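Local coordinates for leucine aminopeptidase 2 (Saccharomyces cerevisiae, PDB 2XQ0), which acts as a zinc-dependent aminopeptidase that preferentially cleaves di- and tripeptides and has low epoxide hydrolase activity in vitro, at residues V76-V79 against S84-D87. Sequence-based numbering, arbitrary orientation.
Sequences VQEV and SKAD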
ATOM      1  N   VAL A  76      15.512  13.131  21.283  1.00 28.49           N
ATOM      2  CA  VAL A  76      15.532  12.246  22.447  1.00 28.22           C
ATOM      3  C   VAL A  76      15.988  13.027  23.686  1.00 33.12           C
ATOM      4  O   VAL A  76      17.072  13.614  23.704  1.00 34.83           O
ATOM      5  CB  VAL A  76      16.451  11.023  22.233  1.00 29.67           C
ATOM      6  CG1 VAL A  76      16.471  10.135  23.479  1.00 22.95           C
ATOM      7  CG2 VAL A  76      15.989  10.218  21.020  1.00 33.10           C
ATOM      8  N   GLN A  77      15.160  13.013  24.722  1.00 29.47           N
ATOM      9  CA  GLN A  77      15.321  13.937  25.843  1.00 32.94           C
ATOM     10  C   GLN A  77      15.893  13.277  27.085  1.00 36.81           C
ATOM     11  O   GLN A  77      16.801  13.825  27.724  1.00 32.58           O
ATOM     12  CB  GLN A  77      13.975  14.587  26.175  1.00 32.18           C
ATOM     13  CG  GLN A  77      13.417  15.429  25.061  1.00 28.48           C
ATOM     14  CD  GLN A  77      11.963  15.770  25.291  1.00 36.83           C
ATOM     15  OE1 GLN A  77      11.151  14.894  25.590  1.00 38.22           O
ATOM     16  NE2 GLN A  77      11.623  17.047  25.155  1.00 42.22           N
ATOM     17  N   GLU A  78      15.355  12.114  27.438  1.00 31.41           N
ATOM     18  CA  GLU A  78      15.820  11.404  28.623  1.00 33.11           C
ATOM     19  C   GLU A  78      15.656   9.914  28.406  1.00 31.55           C
ATOM     20  O   GLU A  78      14.784   9.490  27.663  1.00 27.39           O
ATOM     21  CB  GLU A  78      15.014  11.821  29.862  1.00 36.49           C
ATOM     22  CG  GLU A  78      15.035  13.311  30.169  1.00 50.70           C
ATOM     23  CD  GLU A  78      14.050  13.710  31.264  1.00 67.55           C
ATOM     24  OE1 GLU A  78      13.840  12.914  32.206  1.00 69.03           O
ATOM     25  OE2 GLU A  78      13.487  14.825  31.182  1.00 75.44           O
ATOM     26  N   VAL A  79      16.488   9.122  29.070  1.00 28.39           N
ATOM     27  CA  VAL A  79      16.354   7.669  29.050  1.00 30.81           C
ATOM     28  C   VAL A  79      16.527   7.093  30.457  1.00 32.56           C
ATOM     29  O   VAL A  79      17.486   7.438  31.167  1.00 39.20           O
ATOM     30  CB  VAL A  79      17.430   7.022  28.180  1.00 27.08           C
ATOM     31  CG1 VAL A  79      17.237   5.513  28.177  1.00 25.66           C
ATOM     32  CG2 VAL A  79      17.400   7.586  26.757  1.00 26.14           C
ATOM     33  N   SER A  84      15.984   4.207  36.754  1.00 45.93           N
ATOM     34  CA  SER A  84      17.205   4.993  36.906  1.00 45.12           C
ATOM     35  C   SER A  84      17.690   5.594  35.596  1.00 36.29           C
ATOM     36  O   SER A  84      17.583   4.973  34.555  1.00 37.42           O
ATOM     37  CB  SER A  84      18.324   4.158  37.537  1.00 55.20           C
ATOM     38  OG  SER A  84      18.073   3.909  38.910  1.00 61.00           O
ATOM     39  N   LYS A  85      18.248   6.799  35.671  1.00 39.06           N
ATOM     40  CA  LYS A  85      18.769   7.491  34.499  1.00 39.34           C
ATOM     41  C   LYS A  85      19.879   6.670  33.847  1.00 38.49           C
ATOM     42  O   LYS A  85      20.780   6.169  34.521  1.00 46.20           O
ATOM     43  CB  LYS A  85      19.275   8.888  34.883  1.00 55.36           C
ATOM     44  CG  LYS A  85      19.329   9.906  33.734  1.00 62.98           C
ATOM     45  CD  LYS A  85      17.932  10.409  33.337  1.00 61.49           C
ATOM     46  CE  LYS A  85      17.968  11.287  32.078  1.00 52.81           C
ATOM     47  NZ  LYS A  85      18.530  10.574  30.882  1.00 37.36           N
ATOM     48  N   ALA A  86      19.815   6.531  32.529  1.00 33.48           N
ATOM     49  CA  ALA A  86      20.791   5.719  31.817  1.00 35.66           C
ATOM     50  C   ALA A  86      21.565   6.559  30.813  1.00 36.23           C
ATOM     51  O   ALA A  86      20.992   7.388  30.116  1.00 39.55           O
ATOM     52  CB  ALA A  86      20.106   4.550  31.127  1.00 42.17           C
ATOM     53  N   ASP A  87      22.872   6.353  30.751  1.00 32.45           N
ATOM     54  CA  ASP A  87      23.694   7.077  29.791  1.00 37.32           C
ATOM     55  C   ASP A  87      23.272   6.727  28.370  1.00 36.05           C
ATOM     56  O   ASP A  87      22.997   5.563  28.079  1.00 34.25           O
ATOM     57  CB  ASP A  87      25.170   6.744  29.997  1.00 40.20           C
ATOM     58  CG  ASP A  87      25.751   7.405  31.247  1.00 53.31           C
ATOM     59  OD1 ASP A  87      25.122   8.350  31.775  1.00 55.21           O
ATOM     60  OD2 ASP A  87      26.843   6.983  31.694  1.00 54.70           O
TER
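Val79 and Ala86 face each other across an antiparallel hairpin of strands 74-81 and 84-90, their CA atoms 5.6 Å apart. One backbone bond joins them: Ala86 N gives its hydrogen to Val79 O at 2.8 Å, with 165° at the hydrogen. The side chain of Lys85 reaches across to strand 74-81. Its CG is anti to the backbone N (chi1 -157°), and bends at chi2 and chi4 carry the chain over. Lys85 CD passes 3.7 Å from Val79 O. Lys85 NZ makes a weak hydrogen bond of 3.3 Å to Val79 O. Lys85 NZ is also 3.1 Å from Val79 N, but both are donors and no bond forms between them. The Lys85 chain crosses that of Glu78 at about a right angle, with Lys85 CE 3.7 Å from Glu78 CB. This is a contact of methylene groups. The charged ends stay apart, Lys85 NZ lying 5.4 Å from Glu78 OE1, so they form no salt bridge. Val79 CG1 meets Ala86 CB at 4.2 Å, a light apolar touch. Val79 also packs on Leu114 and Phe88. On the other edge of strand 74-81, Gln77 and Glu78 both bond through their backbones to Gln117 of strand 111-120, a classic beta bulge. The hairpin belongs to the large mixed sheet of the M1 N-terminal domain, away from the zinc site. Val79 O thus accepts one firm backbone bond and one weak lysine bond. Lys85 NZ, close to the donor Val79 N, has Val79 O as its acceptor within this contact, and the opposite charges of Glu78 and Lys85 may still attract weakly at this range.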